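PDB 5T87: CdiA toxin from Cupriavidus taiwanensis, which probably acts as a toxin of contact-dependent growth inhibition in the target-cell cytoplasm, here represented by the C-terminal catalytic domain, in complex with the CdiI immunity protein. Local coordinates for residues G3-Q8 with P29-F34; S9-S14 with V35-T40. All coordinates share one frame; numbering follows the deposited sequence.

Interaction 1 of 2, residues G3-Q8 with P29-F34; sequences GPSNGQ and PQTGEF
The side-chain amides of N6 and Q30 meet with their planes 25° apart, the two side chains crossing at about a right angle, while the E33 carboxylate is met at OE2 by S5. ND2 of N6 lies 2.6 Å from OE1 of Q30, but the angle is poor and the approach does not count as a hydrogen bond; that nitrogen instead has a hydrogen bond to OD1 of D28. At the E33 carboxylate, the N-H of S5 approaches OE2 on its syn side, the side of the other oxygen, over 3.3 Å and almost straight (167°). The S5 hydroxyl adds at most a weak, unsettled bond to the same OE2. OD2 of D28 is a like charge close to this oxygen, a repulsion that the S5 N-H probably eases. With chi1 at 71°, E33 sets CG between its backbone N and carbonyl carbon, and the chain runs out extended to S5. P4 CB lies alongside, 3.9 Å from E33 OE2, and the methyl CG2 of T31 meets S5 OG at 3.3 Å. D28 OD1 also takes weak bonds from the backbone N of Q30 and T31. This is a beta-hairpin connection, the turn between antiparallel strands 21-27 and 34-41, laid against the N-terminal lead-in to helix 7-12, with N6 at its N-cap position.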
loop_
_atom_site.group_PDB
_atom_site.type_symbol
_atom_site.label_atom_id
_atom_site.label_comp_id
_atom_site.label_asym_id
_atom_site.label_seq_id
_atom_site.Cartn_x
_atom_site.Cartn_y
_atom_site.Cartn_z
ATOM N N GLY E 3 -4.328 0.828 12.779
ATOM C CA GLY E 3 -4.379 -0.428 11.961
ATOM C C GLY E 3 -5.478 -1.383 12.408
ATOM O O GLY E 3 -6.319 -1.007 13.233
ATOM N N PRO E 4 -5.497 -2.615 11.846
ATOM C CA PRO E 4 -6.408 -3.693 12.287
ATOM C C PRO E 4 -6.173 -4.165 13.718
ATOM O O PRO E 4 -5.064 -4.027 14.238
ATOM C CB PRO E 4 -6.106 -4.839 11.313
ATOM C CG PRO E 4 -5.606 -4.168 10.094
ATOM C CD PRO E 4 -4.858 -2.948 10.558
ATOM N N SER E 5 -7.213 -4.731 14.333
ATOM C CA SER E 5 -7.108 -5.298 15.686
ATOM C C SER E 5 -6.333 -6.631 15.705
ATOM O O SER E 5 -5.418 -6.800 16.515
ATOM C CB SER E 5 -8.499 -5.475 16.312
ATOM O OG SER E 5 -9.290 -6.387 15.566
ATOM N N ASN E 6 -6.678 -7.550 14.800
ATOM C CA ASN E 6 -6.123 -8.915 14.815
ATOM C C ASN E 6 -5.302 -9.225 13.544
ATOM O O ASN E 6 -5.632 -10.126 12.768
ATOM C CB ASN E 6 -7.267 -9.923 15.032
ATOM C CG ASN E 6 -8.123 -9.583 16.255
ATOM O OD1 ASN E 6 -7.598 -9.265 17.325
ATOM N ND2 ASN E 6 -9.446 -9.631 16.091
ATOM N N GLY E 7 -4.212 -8.477 13.364
ATOM C CA GLY E 7 -3.400 -8.514 12.136
ATOM C C GLY E 7 -2.923 -9.878 11.652
ATOM O O GLY E 7 -3.133 -10.242 10.485
ATOM N N GLN E 8 -2.301 -10.641 12.547
ATOM C CA GLN E 8 -1.665 -11.903 12.161
ATOM C C GLN E 8 -2.675 -12.950 11.650
ATOM O O GLN E 8 -2.531 -13.446 10.527
ATOM C CB GLN E 8 -0.805 -12.442 13.317
ATOM C CG GLN E 8 0.104 -13.613 12.973
ATOM C CD GLN E 8 1.026 -13.328 11.802
ATOM O OE1 GLN E 8 1.907 -12.480 11.888
ATOM N NE2 GLN E 8 0.827 -14.037 10.704
ATOM N N PRO E 29 -13.297 -11.930 11.664
ATOM C CA PRO E 29 -14.502 -12.601 12.188
ATOM C C PRO E 29 -14.992 -11.962 13.486
ATOM O O PRO E 29 -16.200 -11.812 13.673
ATOM C CB PRO E 29 -14.045 -14.050 12.435
ATOM C CG PRO E 29 -12.744 -14.195 11.726
ATOM C CD PRO E 29 -12.127 -12.829 11.696
ATOM N N GLN E 30 -14.050 -11.574 14.348
ATOM C CA GLN E 30 -14.368 -10.891 15.601
ATOM C C GLN E 30 -14.941 -9.480 15.383
ATOM O O GLN E 30 -16.147 -9.292 15.536
ATOM C CB GLN E 30 -13.149 -10.847 16.520
ATOM C CG GLN E 30 -12.709 -12.215 17.005
ATOM C CD GLN E 30 -11.319 -12.186 17.607
ATOM O OE1 GLN E 30 -10.328 -11.992 16.902
ATOM N NE2 GLN E 30 -11.236 -12.381 18.920
ATOM N N THR E 31 -14.107 -8.507 15.014
ATOM C CA THR E 31 -14.548 -7.097 14.953
ATOM C C THR E 31 -15.364 -6.719 13.698
ATOM O O THR E 31 -15.914 -5.617 13.643
ATOM C CB THR E 31 -13.376 -6.089 15.099
ATOM O OG1 THR E 31 -12.581 -6.082 13.909
ATOM C CG2 THR E 31 -12.498 -6.420 16.315
ATOM N N GLY E 32 -15.422 -7.599 12.692
ATOM C CA GLY E 32 -16.258 -7.364 11.499
ATOM C C GLY E 32 -15.732 -6.382 10.453
ATOM O O GLY E 32 -16.397 -6.143 9.442
ATOM N N GLU E 33 -14.546 -5.821 10.680
ATOM C CA GLU E 33 -13.946 -4.846 9.762
ATOM C C GLU E 33 -13.375 -5.529 8.508
ATOM O O GLU E 33 -13.000 -6.703 8.555
ATOM C CB GLU E 33 -12.852 -4.055 10.492
ATOM C CG GLU E 33 -11.580 -4.857 10.796
ATOM C CD GLU E 33 -10.837 -4.420 12.057
ATOM O OE1 GLU E 33 -11.254 -3.444 12.722
ATOM O OE2 GLU E 33 -9.821 -5.075 12.393
ATOM N N PHE E 34 -13.338 -4.792 7.395
ATOM C CA PHE E 34 -12.718 -5.261 6.148
ATOM C C PHE E 34 -11.292 -4.730 6.069
ATOM O O PHE E 34 -11.056 -3.543 6.328
ATOM C CB PHE E 34 -13.516 -4.800 4.926
ATOM C CG PHE E 34 -14.951 -5.241 4.946
ATOM C CD1 PHE E 34 -15.279 -6.585 4.758
ATOM C CD2 PHE E 34 -15.981 -4.321 5.167
ATOM C CE1 PHE E 34 -16.606 -7.000 4.786
ATOM C CE2 PHE E 34 -17.306 -4.731 5.194
ATOM C CZ PHE E 34 -17.620 -6.072 5.005
#

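Interaction 2 of 2, residues S9-S14 with V35-T40; sequences SVLENS and VVFDRT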
loop_
_atom_site.group_PDB
_atom_site.type_symbol
_atom_site.label_atom_id
_atom_site.label_comp_id
_atom_site.label_asym_id
_atom_site.label_seq_id
_atom_site.Cartn_x
_atom_site.Cartn_y
_atom_site.Cartn_z
ATOM N N SER E 9 -3.710 -13.243 12.443
ATOM C CA SER E 9 -4.709 -14.277 12.084
ATOM C C SER E 9 -5.621 -13.878 10.906
ATOM O O SER E 9 -6.014 -14.721 10.087
ATOM C CB SER E 9 -5.551 -14.672 13.309
ATOM O OG SER E 9 -6.156 -13.545 13.920
ATOM N N VAL E 10 -5.944 -12.590 10.828
ATOM C CA VAL E 10 -6.708 -12.036 9.705
ATOM C C VAL E 10 -5.910 -12.111 8.386
ATOM O O VAL E 10 -6.489 -12.387 7.327
ATOM C CB VAL E 10 -7.150 -10.581 9.993
ATOM C CG1 VAL E 10 -7.835 -9.971 8.779
ATOM C CG2 VAL E 10 -8.101 -10.524 11.192
ATOM N N LEU E 11 -4.596 -11.863 8.459
ATOM C CA LEU E 11 -3.687 -12.054 7.316
ATOM C C LEU E 11 -3.625 -13.510 6.860
ATOM O O LEU E 11 -3.713 -13.778 5.664
ATOM C CB LEU E 11 -2.273 -11.551 7.657
ATOM C CG LEU E 11 -1.116 -11.761 6.660
ATOM C CD1 LEU E 11 -1.446 -11.201 5.288
ATOM C CD2 LEU E 11 0.163 -11.130 7.197
ATOM N N GLU E 12 -3.462 -14.437 7.810
ATOM C CA GLU E 12 -3.377 -15.879 7.487
ATOM C C GLU E 12 -4.653 -16.393 6.793
ATOM O O GLU E 12 -4.565 -17.120 5.808
ATOM C CB GLU E 12 -3.029 -16.708 8.730
ATOM C CG GLU E 12 -1.588 -16.506 9.204
ATOM C CD GLU E 12 -1.283 -17.058 10.603
ATOM O OE1 GLU E 12 -2.214 -17.480 11.315
ATOM O OE2 GLU E 12 -0.103 -17.066 11.019
ATOM N N ASN E 13 -5.825 -15.955 7.255
ATOM C CA ASN E 13 -7.090 -16.325 6.610
ATOM C C ASN E 13 -7.504 -15.355 5.481
ATOM O O ASN E 13 -8.691 -15.254 5.175
ATOM C CB ASN E 13 -8.223 -16.455 7.659
ATOM C CG ASN E 13 -7.936 -17.516 8.717
ATOM O OD1 ASN E 13 -7.789 -17.194 9.894
ATOM N ND2 ASN E 13 -7.849 -18.787 8.303
ATOM N N SER E 14 -6.546 -14.657 4.858
ATOM C CA SER E 14 -6.836 -13.699 3.764
ATOM C C SER E 14 -6.724 -14.372 2.395
ATOM O O SER E 14 -6.236 -15.487 2.295
ATOM C CB SER E 14 -5.890 -12.487 3.825
ATOM O OG SER E 14 -4.559 -12.827 3.471
ATOM N N VAL E 35 -10.355 -5.613 5.697
ATOM C CA VAL E 35 -8.904 -5.333 5.760
ATOM C C VAL E 35 -8.172 -5.620 4.446
ATOM O O VAL E 35 -8.311 -6.711 3.883
ATOM C CB VAL E 35 -8.208 -6.155 6.871
ATOM C CG1 VAL E 35 -6.762 -5.694 7.051
ATOM C CG2 VAL E 35 -8.972 -6.042 8.187
ATOM N N VAL E 36 -7.385 -4.636 3.994
ATOM C CA VAL E 36 -6.538 -4.739 2.799
ATOM C C VAL E 36 -5.076 -4.882 3.225
ATOM O O VAL E 36 -4.577 -4.091 4.044
ATOM C CB VAL E 36 -6.665 -3.489 1.909
ATOM C CG1 VAL E 36 -5.716 -3.567 0.709
ATOM C CG2 VAL E 36 -8.103 -3.282 1.447
ATOM N N PHE E 37 -4.400 -5.877 2.644
ATOM C CA PHE E 37 -3.010 -6.199 2.954
ATOM C C PHE E 37 -2.137 -6.061 1.733
ATOM O O PHE E 37 -2.508 -6.527 0.663
ATOM C CB PHE E 37 -2.907 -7.647 3.408
ATOM C CG PHE E 37 -3.555 -7.915 4.725
ATOM C CD1 PHE E 37 -2.940 -7.505 5.906
ATOM C CD2 PHE E 37 -4.768 -8.598 4.798
ATOM C CE1 PHE E 37 -3.529 -7.751 7.139
ATOM C CE2 PHE E 37 -5.357 -8.859 6.030
ATOM C CZ PHE E 37 -4.733 -8.432 7.202
ATOM N N ASP E 38 -0.956 -5.480 1.912
ATOM C CA ASP E 38 0.007 -5.309 0.825
ATOM C C ASP E 38 1.365 -5.818 1.248
ATOM O O ASP E 38 1.712 -5.771 2.426
ATOM C CB ASP E 38 0.131 -3.834 0.461
ATOM C CG ASP E 38 -1.179 -3.235 0.025
ATOM O OD1 ASP E 38 -1.587 -3.517 -1.123
ATOM O OD2 ASP E 38 -1.807 -2.510 0.840
ATOM N N ARG E 39 2.146 -6.274 0.280
ATOM C CA ARG E 39 3.460 -6.793 0.573
ATOM C C ARG E 39 4.407 -5.683 1.002
ATOM O O ARG E 39 4.426 -4.617 0.402
ATOM C CB ARG E 39 4.069 -7.506 -0.629
ATOM C CG ARG E 39 5.210 -8.422 -0.203
ATOM C CD ARG E 39 6.154 -8.706 -1.333
ATOM N NE ARG E 39 5.587 -9.696 -2.239
ATOM C CZ ARG E 39 5.766 -9.726 -3.563
ATOM N NH1 ARG E 39 6.502 -8.801 -4.193
ATOM N NH2 ARG E 39 5.193 -10.694 -4.268
ATOM N N THR E 40 5.190 -5.956 2.036
ATOM C CA THR E 40 6.258 -5.084 2.439
ATOM C C THR E 40 7.512 -5.571 1.720
ATOM O O THR E 40 8.039 -4.895 0.842
ATOM C CB THR E 40 6.392 -5.102 3.976
ATOM O OG1 THR E 40 5.169 -4.625 4.566
ATOM C CG2 THR E 40 7.577 -4.275 4.460
#
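F37 has its ring held between L11 of helix 7-12 and V35 of its own strand, with V10 at the rim. These three residues, F37, L11 and V10, account for most of the surface that the helix and the strand bury against each other. CD1 of L11 sits over one face of the F37 ring in a CH-pi contact, 4.1 Å from the centroid and 18° off the normal. The same face is met by the backbone of the helix as well: CA of L11 comes within 3.8 Å of F37 CZ. On the opposite face lies CG1 of V35, offset toward the rim. V10 reaches the ring from its edge, in plane, with CG1 3.8 Å from F37 CZ. That methyl is anti to the V10 backbone N (chi1 175°), which carries it out toward the strand, where CG2 of V35 also meets it at 4.1 Å. S14 CB comes in obliquely, 4.2 Å from F37 CD2. Its hydroxyl turns back to the helix end and donates in the carbonyl plane to O of L11, an oxygen that also accepts from the backbone N of S14; R24 of the neighbouring strand bonds to the same hydroxyl. No hydrogen bond forms between 9-14 and 35-40. The helix is therefore held to this strand by apolar and CH-pi packing, with the ring's rotation probably restricted by groups on both faces and at its edge, while the S14 hydroxyl and L11 O find their partners away from the ring.

Interactions 1 and 2 have centres 10 Å apart and share helix 7-12. Their segments alternate along the chain: 3-8, 9-14, 29-34, 35-40, so the N-terminal arm and helix run past the hairpin turn and then strand 34-41, an inner strand of the four-stranded antiparallel sheet. The two contacts touch, with P4 CG 3.6 Å from V35 CG1 and G7 O 4.1 Å from F37 CZ. In interaction 1 the arm meets the turn at the surface; in interaction 2 the helix meets strand 34-41 in the core, the two contacts following one another. The CdiI immunity protein chain also packs on P4 and L11, bordering both contacts.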